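Local coordinates for manganese-containing pseudocatalase (Thermus thermophilus, PDB 2V8T), which probably breaks hydrogen peroxide down to water and oxygen, as a catalase that uses a pair of manganese ions in each subunit, at residues Tyr59-Ala64 against Tyr241-Leu246; Ala64-Glu69 against Arg231-Phe236; Asn143-Leu148 against Lys194-Leu199. One frame throughout, in Å; residues are numbered along the deposited sequence. Where two conformers were deposited one is given.

Contact 1. Residues Tyr59-Ala64 against Tyr241-Leu246; sequences YYDLIA and YRDLGL
The Y241 ring takes A64 on one face and D61 at its edge. CB of A64 sits over that face as a CH-pi contact, 4.1 Å from the ring centroid and 28° off the normal. In the ring plane, OD1 of D61 approaches CD1 of Y241 at 3.5 Å, the carboxylate turned 75° to the ring. Further along the same rim, CE2 of Y60 meets CE1 of Y241 at 4.0 Å, and the methyl of A64 also lies above one face of the Y60 ring, offset toward its rim. Both hydroxyls, Y60 OH and Y241 OH, reach D6 of the second subunit.

This is how the loop between the parallel strands 232-235 and 260-263 is laid along helix 57-85, a long helix of the ferritin-like bundle. D61 was modelled in two conformers. In the one described, its CG stands beside the backbone N (chi1 -78°), from where OD2 accepts the backbone N-H of D243 at 3.0 Å, met almost end-on to the C-O bond. The two carboxylates come near one another, D61 OD2 lying 4.0 Å from D243 OD2, and K57 NZ forms salt bridges to both, which probably offsets their repulsion. Y298 OH of the second subunit hydrogen-bonds D243 OD2. D61 is predicted, with nearby S237, to bind calcium.

L244 is the apolar part of the grip: its CD2 rests against the helix backbone, 3.6 Å from CA of L62. The same methyl is 3.9 Å from CB of D61, and L233 packs against both leucines.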
ATOM      1  N   TYR A  59      -1.979  12.061 -33.236  1.00  8.16           N
ATOM      2  CA  TYR A  59      -1.413  11.483 -32.005  1.00  8.14           C
ATOM      3  C   TYR A  59      -2.497  11.099 -31.030  1.00  7.56           C
ATOM      4  O   TYR A  59      -2.400  10.055 -30.350  1.00  8.29           O
ATOM      5  CB  TYR A  59      -0.441  12.514 -31.373  1.00  8.35           C
ATOM      6  CG  TYR A  59       0.622  12.950 -32.347  1.00  8.09           C
ATOM      7  CD1 TYR A  59       1.711  12.160 -32.615  1.00  9.33           C
ATOM      8  CD2 TYR A  59       0.486  14.144 -33.051  1.00  9.44           C
ATOM      9  CE1 TYR A  59       2.629  12.543 -33.579  1.00 10.83           C
ATOM     10  CE2 TYR A  59       1.395  14.527 -34.022  1.00 10.21           C
ATOM     11  CZ  TYR A  59       2.489  13.718 -34.275  1.00 10.17           C
ATOM     12  OH  TYR A  59       3.393  14.130 -35.215  1.00 12.67           O
ATOM     13  N   TYR A  60      -3.546  11.899 -30.940  1.00  8.10           N
ATOM     14  CA  TYR A  60      -4.724  11.548 -30.125  1.00  8.37           C
ATOM     15  C   TYR A  60      -5.354  10.259 -30.649  1.00  8.41           C
ATOM     16  O   TYR A  60      -5.654   9.338 -29.861  1.00  8.94           O
ATOM     17  CB  TYR A  60      -5.713  12.692 -30.145  1.00  8.40           C
ATOM     18  CG  TYR A  60      -7.009  12.340 -29.439  1.00  8.38           C
ATOM     19  CD1 TYR A  60      -7.040  12.043 -28.081  1.00  7.84           C
ATOM     20  CD2 TYR A  60      -8.204  12.304 -30.139  1.00  9.11           C
ATOM     21  CE1 TYR A  60      -8.214  11.701 -27.455  1.00  7.78           C
ATOM     22  CE2 TYR A  60      -9.383  11.976 -29.518  1.00  9.11           C
ATOM     23  CZ  TYR A  60      -9.411  11.697 -28.169  1.00  7.82           C
ATOM     24  OH  TYR A  60     -10.570  11.381 -27.504  1.00  8.81           O
ATOM     25  N   ASP A  61      -5.568  10.165 -31.950  1.00  8.72           N
ATOM     26  CA  ASP A  61      -6.167   8.970 -32.513  1.00  8.90           C
ATOM     27  C   ASP A  61      -5.358   7.746 -32.125  1.00  7.92           C
ATOM     28  O   ASP A  61      -5.904   6.694 -31.771  1.00  7.94           O
ATOM     29  CB  ASP A  61      -6.132   8.994 -34.108  0.70  7.41           C
ATOM     30  CG  ASP A  61      -7.234   9.892 -34.742  0.70  8.54           C
ATOM     31  OD1 ASP A  61      -7.996  10.583 -33.994  0.70  9.60           O
ATOM     32  OD2 ASP A  61      -7.293   9.860 -36.002  0.70 10.71           O
ATOM     33  N   LEU A  62      -4.040   7.868 -32.189  1.00  7.81           N
ATOM     34  CA  LEU A  62      -3.164   6.734 -31.902  1.00  7.78           C
ATOM     35  C   LEU A  62      -3.358   6.254 -30.449  1.00  7.13           C
ATOM     36  O   LEU A  62      -3.552   5.073 -30.209  1.00  7.54           O
ATOM     37  CB  LEU A  62      -1.716   7.140 -32.161  1.00  8.61           C
ATOM     38  CG  LEU A  62      -0.752   6.024 -32.049  1.00 10.04           C
ATOM     39  CD1 LEU A  62      -0.969   4.948 -33.085  1.00 13.11           C
ATOM     40  CD2 LEU A  62       0.676   6.563 -32.120  1.00 12.06           C
ATOM     41  N   ILE A  63      -3.260   7.190 -29.496  1.00  7.22           N
ATOM     42  CA  ILE A  63      -3.363   6.793 -28.084  1.00  6.97           C
ATOM     43  C   ILE A  63      -4.762   6.296 -27.767  1.00  6.75           C
ATOM     44  O   ILE A  63      -4.939   5.294 -27.062  1.00  7.13           O
ATOM     45  CB  ILE A  63      -2.910   7.964 -27.172  0.60  7.12           C
ATOM     46  CG1 ILE A  63      -1.413   8.300 -27.400  0.60  7.21           C
ATOM     47  CG2 ILE A  63      -3.170   7.618 -25.684  0.60  8.17           C
ATOM     48  CD1 ILE A  63      -0.945   9.562 -26.615  0.60  9.36           C
ATOM     49  N   ALA A  64      -5.803   6.993 -28.258  1.00  7.07           N
ATOM     50  CA  ALA A  64      -7.157   6.604 -27.972  1.00  7.07           C
ATOM     51  C   ALA A  64      -7.460   5.204 -28.517  1.00  6.69           C
ATOM     52  O   ALA A  64      -8.186   4.413 -27.894  1.00  7.07           O
ATOM     53  CB  ALA A  64      -8.145   7.624 -28.517  1.00  7.98           C
ATOM     54  N   TYR A 241     -11.262   7.990 -35.288  1.00  9.41           N
ATOM     55  CA  TYR A 241      -9.846   7.658 -35.321  1.00  9.30           C
ATOM     56  C   TYR A 241      -9.395   7.189 -36.691  1.00  9.60           C
ATOM     57  O   TYR A 241      -8.670   6.214 -36.848  1.00 10.95           O
ATOM     58  CB  TYR A 241      -9.436   6.648 -34.205  1.00  9.66           C
ATOM     59  CG  TYR A 241     -10.077   6.963 -32.884  1.00  8.81           C
ATOM     60  CD1 TYR A 241     -10.015   8.224 -32.285  1.00  9.16           C
ATOM     61  CD2 TYR A 241     -10.873   6.024 -32.253  1.00  9.47           C
ATOM     62  CE1 TYR A 241     -10.684   8.515 -31.104  1.00  8.44           C
ATOM     63  CE2 TYR A 241     -11.547   6.309 -31.073  1.00 10.11           C
ATOM     64  CZ  TYR A 241     -11.467   7.573 -30.506  1.00  8.70           C
ATOM     65  OH  TYR A 241     -12.154   7.810 -29.331  1.00  9.49           O
ATOM     66  N   ARG A 242      -9.818   7.958 -37.703  1.00 10.18           N
ATOM     67  CA  ARG A 242      -9.563   7.646 -39.088  1.00 10.70           C
ATOM     68  C   ARG A 242      -8.214   8.169 -39.610  1.00 10.46           C
ATOM     69  O   ARG A 242      -7.919   7.924 -40.807  1.00 12.16           O
ATOM     70  CB  ARG A 242     -10.702   8.100 -39.962  1.00 12.14           C
ATOM     71  CG  ARG A 242     -11.983   7.242 -39.745  1.00 13.44           C
ATOM     72  CD  ARG A 242     -13.057   7.653 -40.685  1.00 16.48           C
ATOM     73  NE  ARG A 242     -14.220   6.760 -40.645  1.00 15.98           N
ATOM     74  CZ  ARG A 242     -14.305   5.551 -41.220  1.00 15.92           C
ATOM     75  NH1 ARG A 242     -13.296   5.011 -41.848  1.00 19.78           N
ATOM     76  NH2 ARG A 242     -15.432   4.845 -41.150  1.00 17.35           N
ATOM     77  N   ASP A 243      -7.388   8.791 -38.761  1.00 10.42           N
ATOM     78  CA  ASP A 243      -6.103   9.358 -39.207  1.00 10.00           C
ATOM     79  C   ASP A 243      -4.914   8.550 -38.692  1.00  9.58           C
ATOM     80  O   ASP A 243      -3.804   9.064 -38.682  1.00 10.11           O
ATOM     81  CB  ASP A 243      -6.001  10.813 -38.825  1.00 10.74           C
ATOM     82  CG  ASP A 243      -7.058  11.664 -39.480  1.00 11.79           C
ATOM     83  OD1 ASP A 243      -7.400  11.408 -40.640  1.00 14.46           O
ATOM     84  OD2 ASP A 243      -7.547  12.634 -38.834  1.00 13.09           O
ATOM     85  N   LEU A 244      -5.130   7.286 -38.334  1.00  9.62           N
ATOM     86  CA  LEU A 244      -4.012   6.490 -37.835  1.00  9.14           C
ATOM     87  C   LEU A 244      -2.881   6.348 -38.840  1.00  8.93           C
ATOM     88  O   LEU A 244      -1.721   6.225 -38.457  1.00  9.97           O
ATOM     89  CB  LEU A 244      -4.499   5.101 -37.405  1.00  8.81           C
ATOM     90  CG  LEU A 244      -5.475   5.091 -36.229  1.00  9.16           C
ATOM     91  CD1 LEU A 244      -6.132   3.737 -36.109  1.00 10.38           C
ATOM     92  CD2 LEU A 244      -4.780   5.470 -34.916  1.00 10.03           C
ATOM     93  N   GLY A 245      -3.232   6.280 -40.128  1.00  9.14           N
ATOM     94  CA  GLY A 245      -2.215   6.064 -41.174  1.00  9.87           C
ATOM     95  C   GLY A 245      -1.307   7.232 -41.378  1.00  9.61           C
ATOM     96  O   GLY A 245      -0.330   7.092 -42.106  1.00 11.26           O
ATOM     97  N   LEU A 246      -1.547   8.370 -40.752  1.00  9.35           N
ATOM     98  CA  LEU A 246      -0.611   9.479 -40.846  1.00  9.89           C
ATOM     99  C   LEU A 246       0.690   9.207 -40.084  1.00  9.76           C
ATOM    100  O   LEU A 246       1.736   9.774 -40.395  1.00 12.49           O
ATOM    101  CB  LEU A 246      -1.247  10.780 -40.372  1.00 10.62           C
ATOM    102  CG  LEU A 246      -2.464  11.220 -41.197  1.00 12.56           C
ATOM    103  CD1 LEU A 246      -3.008  12.537 -40.611  1.00 16.34           C
ATOM    104  CD2 LEU A 246      -2.148  11.293 -42.704  1.00 16.63           C
TER

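Contact 2. Residues Ala64-Glu69 against Arg231-Phe236; sequences ANIATE and RNLYRF
Strand 232-235 crosses helix 57-85, which supplies manganese ligands E70 and H73, at 92° over residues 64-69, and the amide of N65 fastens the two together. With its CG turned anti to the backbone nitrogen (chi1 -175°), N65 uses both ends of the amide on the backbone at the end of the strand, either side of R235. ND2 donates to Y234 O at 2.8 Å, nearly straight and within its own amide plane. OD1 accepts F236 N at 2.9 Å on an in-plane lone pair, which leaves the amide little freedom to flip. A water adds a second link, donating to N65 OD1 and F236 O; another donates to E69 OE1 and Y234 O.

Beyond the amide, F236 lays its ring against the helix: CA of E69 stands over one face, 4.3 Å from the centroid, and E69 CB is 3.6 Å from F236 CE2. T68 CG2 packs on F236 CB at 3.7 Å. The carboxylate of E69 goes on to H188, a manganese ligand, and to R184, a second-shell placement.

Around this, strand 260-263 pairs with the strand, helix 172-200 packs on L233 and I66, and F2 of the second subunit lies against F236.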
ATOM      1  N   ALA A  64      -5.803   6.993 -28.258  1.00  7.07           N
ATOM      2  CA  ALA A  64      -7.157   6.604 -27.972  1.00  7.07           C
ATOM      3  C   ALA A  64      -7.460   5.204 -28.517  1.00  6.69           C
ATOM      4  O   ALA A  64      -8.186   4.413 -27.894  1.00  7.07           O
ATOM      5  CB  ALA A  64      -8.145   7.624 -28.517  1.00  7.98           C
ATOM      6  N   ASN A  65      -6.958   4.918 -29.715  1.00  6.88           N
ATOM      7  CA  ASN A  65      -7.215   3.645 -30.360  1.00  6.85           C
ATOM      8  C   ASN A  65      -6.420   2.496 -29.721  1.00  6.60           C
ATOM      9  O   ASN A  65      -6.957   1.416 -29.506  1.00  7.05           O
ATOM     10  CB  ASN A  65      -6.895   3.744 -31.845  1.00  7.62           C
ATOM     11  CG  ASN A  65      -7.256   2.491 -32.571  1.00  7.76           C
ATOM     12  OD1 ASN A  65      -8.442   2.141 -32.681  1.00  8.82           O
ATOM     13  ND2 ASN A  65      -6.263   1.776 -33.060  1.00  8.54           N
ATOM     14  N   ILE A  66      -5.135   2.727 -29.427  1.00  6.88           N
ATOM     15  CA  ILE A  66      -4.355   1.677 -28.775  1.00  6.50           C
ATOM     16  C   ILE A  66      -4.940   1.384 -27.391  1.00  6.46           C
ATOM     17  O   ILE A  66      -5.017   0.217 -26.994  1.00  6.85           O
ATOM     18  CB  ILE A  66      -2.859   1.975 -28.783  1.00  6.98           C
ATOM     19  CG1 ILE A  66      -2.336   1.974 -30.215  1.00  7.62           C
ATOM     20  CG2 ILE A  66      -2.101   0.945 -27.932  1.00  7.56           C
ATOM     21  CD1 ILE A  66      -0.862   2.393 -30.342  1.00  9.15           C
ATOM     22  N   ALA A  67      -5.417   2.410 -26.665  1.00  6.57           N
ATOM     23  CA  ALA A  67      -6.077   2.155 -25.394  1.00  6.47           C
ATOM     24  C   ALA A  67      -7.204   1.125 -25.577  1.00  6.47           C
ATOM     25  O   ALA A  67      -7.413   0.233 -24.753  1.00  7.26           O
ATOM     26  CB  ALA A  67      -6.662   3.435 -24.825  1.00  7.36           C
ATOM     27  N   THR A  68      -8.004   1.315 -26.640  1.00  6.83           N
ATOM     28  CA  THR A  68      -9.129   0.418 -26.893  1.00  6.71           C
ATOM     29  C   THR A  68      -8.655  -1.007 -27.146  1.00  6.60           C
ATOM     30  O   THR A  68      -9.246  -1.968 -26.679  1.00  7.14           O
ATOM     31  CB  THR A  68      -9.977   0.949 -28.049  1.00  7.20           C
ATOM     32  OG1 THR A  68     -10.285   2.308 -27.787  1.00  7.47           O
ATOM     33  CG2 THR A  68     -11.262   0.159 -28.193  1.00  7.92           C
ATOM     34  N   GLU A  69      -7.572  -1.156 -27.942  1.00  6.54           N
ATOM     35  CA  GLU A  69      -7.034  -2.486 -28.159  1.00  6.50           C
ATOM     36  C   GLU A  69      -6.634  -3.139 -26.809  1.00  6.34           C
ATOM     37  O   GLU A  69      -6.853  -4.337 -26.598  1.00  6.53           O
ATOM     38  CB  GLU A  69      -5.818  -2.474 -29.107  1.00  6.62           C
ATOM     39  CG  GLU A  69      -5.349  -3.900 -29.326  1.00  6.95           C
ATOM     40  CD  GLU A  69      -4.268  -4.140 -30.363  1.00  6.53           C
ATOM     41  OE1 GLU A  69      -3.790  -3.181 -31.024  1.00  7.15           O
ATOM     42  OE2 GLU A  69      -3.872  -5.338 -30.473  1.00  7.64           O
ATOM     43  N   ARG A 231       2.087  -6.120 -39.112  1.00  8.19           N
ATOM     44  CA  ARG A 231       1.841  -4.967 -39.972  1.00  8.73           C
ATOM     45  C   ARG A 231       0.600  -4.205 -39.536  1.00  8.31           C
ATOM     46  O   ARG A 231       0.420  -3.080 -39.994  1.00  9.41           O
ATOM     47  CB  ARG A 231       1.640  -5.426 -41.430  0.60  8.99           C
ATOM     48  CG  ARG A 231       2.843  -6.162 -41.963  0.60  9.29           C
ATOM     49  CD  ARG A 231       2.737  -6.497 -43.399  0.60 11.55           C
ATOM     50  NE  ARG A 231       3.949  -7.204 -43.814  0.60 11.54           N
ATOM     51  CZ  ARG A 231       3.975  -8.521 -43.974  0.60 12.03           C
ATOM     52  NH1 ARG A 231       2.815  -9.230 -43.983  0.60 14.48           N
ATOM     53  NH2 ARG A 231       5.150  -9.162 -44.159  0.60 14.14           N
ATOM     54  N   ASN A 232      -0.278  -4.827 -38.748  1.00  8.33           N
ATOM     55  CA  ASN A 232      -1.646  -4.349 -38.648  1.00  8.14           C
ATOM     56  C   ASN A 232      -1.882  -3.487 -37.438  1.00  7.72           C
ATOM     57  O   ASN A 232      -1.678  -3.912 -36.286  1.00  9.18           O
ATOM     58  CB  ASN A 232      -2.585  -5.565 -38.537  1.00  8.91           C
ATOM     59  CG  ASN A 232      -2.578  -6.425 -39.772  1.00  9.58           C
ATOM     60  OD1 ASN A 232      -2.095  -6.005 -40.828  1.00 10.99           O
ATOM     61  ND2 ASN A 232      -3.112  -7.641 -39.626  1.00 10.76           N
ATOM     62  N   LEU A 233      -2.389  -2.284 -37.663  1.00  7.61           N
ATOM     63  CA  LEU A 233      -2.957  -1.453 -36.597  1.00  7.61           C
ATOM     64  C   LEU A 233      -4.441  -1.422 -36.877  1.00  7.48           C
ATOM     65  O   LEU A 233      -4.893  -0.815 -37.872  1.00  8.86           O
ATOM     66  CB  LEU A 233      -2.344  -0.058 -36.563  1.00  8.19           C
ATOM     67  CG  LEU A 233      -2.708   0.772 -35.343  1.00  8.37           C
ATOM     68  CD1 LEU A 233      -2.081   0.195 -34.055  1.00 10.30           C
ATOM     69  CD2 LEU A 233      -2.256   2.209 -35.532  1.00 10.45           C
ATOM     70  N   TYR A 234      -5.237  -2.140 -36.088  1.00  7.60           N
ATOM     71  CA  TYR A 234      -6.684  -2.202 -36.254  1.00  7.55           C
ATOM     72  C   TYR A 234      -7.309  -0.936 -35.691  1.00  7.50           C
ATOM     73  O   TYR A 234      -6.958  -0.511 -34.576  1.00  8.22           O
ATOM     74  CB  TYR A 234      -7.257  -3.401 -35.531  1.00  7.97           C
ATOM     75  CG  TYR A 234      -6.685  -4.728 -35.962  1.00  8.05           C
ATOM     76  CD1 TYR A 234      -5.595  -5.303 -35.297  1.00  9.38           C
ATOM     77  CD2 TYR A 234      -7.184  -5.413 -37.047  1.00  8.55           C
ATOM     78  CE1 TYR A 234      -5.035  -6.483 -35.716  1.00 10.32           C
ATOM     79  CE2 TYR A 234      -6.649  -6.588 -37.484  1.00  9.53           C
ATOM     80  CZ  TYR A 234      -5.541  -7.137 -36.854  1.00 10.18           C
ATOM     81  OH  TYR A 234      -4.958  -8.311 -37.272  1.00 12.17           O
ATOM     82  N   ARG A 235      -8.279  -0.400 -36.413  1.00  7.75           N
ATOM     83  CA  ARG A 235      -9.064   0.748 -35.982  1.00  7.72           C
ATOM     84  C   ARG A 235     -10.275   0.212 -35.223  1.00  7.78           C
ATOM     85  O   ARG A 235     -11.266  -0.242 -35.837  1.00  8.79           O
ATOM     86  CB  ARG A 235      -9.465   1.609 -37.185  1.00  8.27           C
ATOM     87  CG  ARG A 235     -10.152   2.891 -36.783  1.00  8.61           C
ATOM     88  CD  ARG A 235     -10.565   3.754 -37.999  1.00  9.68           C
ATOM     89  NE  ARG A 235     -11.654   3.165 -38.771  1.00 10.56           N
ATOM     90  CZ  ARG A 235     -12.962   3.293 -38.452  1.00 10.99           C
ATOM     91  NH1 ARG A 235     -13.351   4.127 -37.518  1.00 11.17           N
ATOM     92  NH2 ARG A 235     -13.866   2.583 -39.117  1.00 12.77           N
ATOM     93  N   PHE A 236     -10.207   0.228 -33.890  1.00  7.45           N
ATOM     94  CA  PHE A 236     -11.220  -0.351 -33.026  1.00  7.56           C
ATOM     95  C   PHE A 236     -12.335   0.692 -32.753  1.00  7.45           C
ATOM     96  O   PHE A 236     -12.564   1.107 -31.630  1.00  7.51           O
ATOM     97  CB  PHE A 236     -10.613  -0.819 -31.700  1.00  7.90           C
ATOM     98  CG  PHE A 236      -9.817  -2.096 -31.787  1.00  7.83           C
ATOM     99  CD1 PHE A 236     -10.465  -3.321 -31.612  1.00  9.42           C
ATOM    100  CD2 PHE A 236      -8.428  -2.117 -31.956  1.00  7.84           C
ATOM    101  CE1 PHE A 236      -9.764  -4.522 -31.623  1.00 10.10           C
ATOM    102  CE2 PHE A 236      -7.749  -3.314 -31.975  1.00  8.14           C
ATOM    103  CZ  PHE A 236      -8.387  -4.507 -31.798  1.00  8.64           C
TER
HETATM  104  O   HOH W   1     -10.518   2.799 -30.708  0.50  7.86           O
HETATM  105  O   HOH W   2      -4.678  -1.943 -33.324  1.00  9.40           O

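Contact 3. Residues Asn143-Leu148 against Lys194-Leu199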
ATOM      1  N   ASN A 143       2.075  16.186 -21.066  1.00  7.88           N
ATOM      2  CA  ASN A 143       3.068  16.595 -22.053  1.00  7.72           C
ATOM      3  C   ASN A 143       3.198  15.474 -23.077  1.00  7.19           C
ATOM      4  O   ASN A 143       3.530  14.331 -22.727  1.00  7.74           O
ATOM      5  CB  ASN A 143       4.417  16.868 -21.386  1.00  7.85           C
ATOM      6  CG  ASN A 143       5.497  17.315 -22.346  1.00  7.75           C
ATOM      7  OD1 ASN A 143       6.178  16.497 -22.978  1.00  8.62           O
ATOM      8  ND2 ASN A 143       5.633  18.628 -22.504  1.00  8.42           N
ATOM      9  N   LEU A 144       2.871  15.770 -24.339  1.00  7.51           N
ATOM     10  CA  LEU A 144       2.770  14.712 -25.342  1.00  7.47           C
ATOM     11  C   LEU A 144       4.056  13.925 -25.521  1.00  7.20           C
ATOM     12  O   LEU A 144       4.029  12.691 -25.549  1.00  7.35           O
ATOM     13  CB  LEU A 144       2.280  15.329 -26.682  1.00  8.04           C
ATOM     14  CG  LEU A 144       2.160  14.320 -27.808  1.00  8.42           C
ATOM     15  CD1 LEU A 144       1.216  13.185 -27.470  1.00  9.41           C
ATOM     16  CD2 LEU A 144       1.705  15.052 -29.076  1.00 10.72           C
ATOM     17  N   ILE A 145       5.180  14.630 -25.712  1.00  7.18           N
ATOM     18  CA  ILE A 145       6.418  13.911 -25.984  1.00  7.42           C
ATOM     19  C   ILE A 145       6.842  13.055 -24.764  1.00  6.87           C
ATOM     20  O   ILE A 145       7.278  11.922 -24.926  1.00  7.49           O
ATOM     21  CB  ILE A 145       7.518  14.870 -26.450  1.00  7.74           C
ATOM     22  CG1 ILE A 145       7.166  15.363 -27.875  1.00  8.69           C
ATOM     23  CG2 ILE A 145       8.886  14.192 -26.416  1.00  8.51           C
ATOM     24  CD1 ILE A 145       7.980  16.562 -28.308  1.00 10.00           C
ATOM     25  N   LEU A 146       6.726  13.625 -23.569  1.00  7.22           N
ATOM     26  CA  LEU A 146       7.081  12.875 -22.340  1.00  7.22           C
ATOM     27  C   LEU A 146       6.212  11.612 -22.220  1.00  6.61           C
ATOM     28  O   LEU A 146       6.719  10.533 -21.905  1.00  7.12           O
ATOM     29  CB  LEU A 146       6.944  13.802 -21.161  1.00  7.40           C
ATOM     30  CG  LEU A 146       7.380  13.212 -19.792  1.00  7.63           C
ATOM     31  CD1 LEU A 146       8.827  12.821 -19.754  1.00  8.91           C
ATOM     32  CD2 LEU A 146       7.054  14.238 -18.715  1.00  8.95           C
ATOM     33  N   ASP A 147       4.916  11.756 -22.459  1.00  7.06           N
ATOM     34  CA  ASP A 147       4.013  10.614 -22.404  1.00  6.90           C
ATOM     35  C   ASP A 147       4.379   9.556 -23.463  1.00  6.97           C
ATOM     36  O   ASP A 147       4.365   8.364 -23.181  1.00  7.03           O
ATOM     37  CB  ASP A 147       2.565  11.032 -22.609  1.00  7.93           C
ATOM     38  CG  ASP A 147       1.902  11.706 -21.362  1.00  8.23           C
ATOM     39  OD1 ASP A 147       2.484  11.751 -20.281  1.00  8.79           O
ATOM     40  OD2 ASP A 147       0.745  12.121 -21.607  1.00 11.01           O
ATOM     41  N   LEU A 148       4.683  10.003 -24.695  1.00  6.88           N
ATOM     42  CA  LEU A 148       5.021   9.042 -25.726  1.00  6.97           C
ATOM     43  C   LEU A 148       6.323   8.318 -25.456  1.00  6.84           C
ATOM     44  O   LEU A 148       6.467   7.137 -25.745  1.00  7.03           O
ATOM     45  CB  LEU A 148       5.094   9.731 -27.115  1.00  7.65           C
ATOM     46  CG  LEU A 148       3.740  10.133 -27.697  1.00  9.23           C
ATOM     47  CD1 LEU A 148       3.971  11.051 -28.897  1.00 10.62           C
ATOM     48  CD2 LEU A 148       2.957   8.877 -28.140  1.00 11.40           C
ATOM     49  N   LYS A 194       7.361   5.594 -34.079  1.00  7.60           N
ATOM     50  CA  LYS A 194       7.068   6.442 -35.251  1.00  7.72           C
ATOM     51  C   LYS A 194       6.496   7.780 -34.837  1.00  7.62           C
ATOM     52  O   LYS A 194       6.830   8.814 -35.435  1.00  8.34           O
ATOM     53  CB  LYS A 194       6.118   5.680 -36.205  1.00  8.08           C
ATOM     54  CG  LYS A 194       6.799   4.551 -36.959  1.00  8.16           C
ATOM     55  CD  LYS A 194       5.788   3.713 -37.758  1.00  8.97           C
ATOM     56  CE  LYS A 194       6.393   2.510 -38.450  1.00  9.67           C
ATOM     57  NZ  LYS A 194       7.246   2.933 -39.609  1.00 10.45           N
ATOM     58  N   ALA A 195       5.633   7.803 -33.821  1.00  7.51           N
ATOM     59  CA  ALA A 195       5.099   9.060 -33.352  1.00  7.84           C
ATOM     60  C   ALA A 195       6.236   9.964 -32.814  1.00  7.67           C
ATOM     61  O   ALA A 195       6.295  11.153 -33.122  1.00  8.24           O
ATOM     62  CB  ALA A 195       4.066   8.809 -32.253  1.00  8.32           C
ATOM     63  N   LEU A 196       7.150   9.378 -32.030  1.00  7.66           N
ATOM     64  CA  LEU A 196       8.296  10.156 -31.524  1.00  8.22           C
ATOM     65  C   LEU A 196       9.186  10.612 -32.664  1.00  8.37           C
ATOM     66  O   LEU A 196       9.689  11.759 -32.620  1.00  9.35           O
ATOM     67  CB  LEU A 196       9.092   9.322 -30.522  1.00  8.06           C
ATOM     68  CG  LEU A 196       8.435   9.184 -29.154  1.00  8.65           C
ATOM     69  CD1 LEU A 196       9.022   8.017 -28.377  1.00  9.88           C
ATOM     70  CD2 LEU A 196       8.515  10.490 -28.388  1.00 10.01           C
ATOM     71  N   GLU A 197       9.413   9.804 -33.681  1.00  8.60           N
ATOM     72  CA  GLU A 197      10.215  10.243 -34.820  1.00  9.57           C
ATOM     73  C   GLU A 197       9.594  11.474 -35.478  1.00  8.83           C
ATOM     74  O   GLU A 197      10.282  12.427 -35.830  1.00 10.01           O
ATOM     75  CB  GLU A 197      10.269   9.056 -35.872  0.60 11.18           C
ATOM     76  CG  GLU A 197      11.046   7.804 -35.451  0.60 10.25           C
ATOM     77  CD  GLU A 197      11.054   6.487 -36.286  0.60 10.77           C
ATOM     78  OE1 GLU A 197      10.071   6.268 -37.125  0.60 11.91           O
ATOM     79  OE2 GLU A 197      11.998   5.710 -35.948  0.60 10.18           O
ATOM     80  N   SER A 198       8.279  11.454 -35.642  1.00  8.92           N
ATOM     81  CA  SER A 198       7.589  12.553 -36.273  1.00  9.83           C
ATOM     82  C   SER A 198       7.702  13.846 -35.468  1.00  9.79           C
ATOM     83  O   SER A 198       7.811  14.934 -36.038  1.00 13.97           O
ATOM     84  CB  SER A 198       6.162  12.211 -36.639  0.60 11.27           C
ATOM     85  OG  SER A 198       5.301  12.130 -35.505  0.60  9.51           O
ATOM     86  N   LEU A 199       7.667  13.758 -34.145  1.00  9.43           N
ATOM     87  CA  LEU A 199       7.664  14.925 -33.279  1.00  9.66           C
ATOM     88  C   LEU A 199       9.057  15.446 -32.940  1.00 10.46           C
ATOM     89  O   LEU A 199       9.176  16.627 -32.568  1.00 12.73           O
ATOM     90  CB  LEU A 199       6.911  14.603 -31.996  1.00  9.91           C
ATOM     91  CG  LEU A 199       5.427  14.425 -32.153  1.00 10.54           C
ATOM     92  CD1 LEU A 199       4.898  13.648 -30.874  1.00 13.47           C
ATOM     93  CD2 LEU A 199       4.697  15.743 -32.410  1.00 13.15           C
TER
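The carbonyl oxygen of A195, whose CB packs against L148 across the contact, is gripped twice within its own helix. It takes the backbone N-H of L199 at 3.1 Å and, in the S198 conformer described, the hydroxyl OG of S198 at 2.8 Å, which comes in tilted 24° from the carbonyl plane. S198 OG is also hydrogen-bonded with Y59 OH of helix 57-85. On the partner helix, N143 is the N-cap: its OD1 accepts L146 N at 3.0 Å in the carbonyl plane, while its ND2 goes across to F281 and E284 of the second subunit.

Between the two segments the side chains meet through aliphatic groups alone. CD1 of L148 points at CD1 of L199 at 3.4 Å, tighter than normal van der Waals contact, the two side chains crossing at about a right angle. The same L199 methyl also meets CD2 of L144 at 3.9 Å and lies against CG1 of I145, where the two side chains run past one another.

Helices 144-166 and 172-200 are neighbours in the ferritin-like bundle; over 144-148 and 194-199 they run roughly antiparallel, at 149°, with axes 10.2 Å apart. They supply manganese ligands E155 and H188 deeper in, and the side chain of L148 is about 10 Å from each of those side chains. Y59 packs on L144, A195 and L199, while L290 of the second subunit lies against L199.

L196 reaches over with CG beside its backbone N (chi1 -75°), which carries both methyls against L148: CD2 lies 3.7 Å from L148 CB, and CD1 against its carbonyl. CD2 also rests near the carbonyl oxygen of I145. An alanine here, lacking CG and both methyls, is likely to open a gap beside L148 CB and the I145 carbonyl.

Overall arrangement
All three contacts are buried, but contact 2 lies nearest the chain centre, about 13 Å from it, against about 21 Å for contact 1 and 24 Å for contact 3. Contacts 1 and 2 share A64 and use successive turns of helix 57-85, their centres about 9 Å apart; there the helix meets loop and strand, and side-chain bonds to backbone do much of the work. Contact 3 joins two bundle helices by aliphatic packing alone. It touches contact 1 through Y59, whose hydroxyl probably bonds S198, yet stays about 8 Å from contact 2 at the nearest atoms. Each of the three also borders the second subunit.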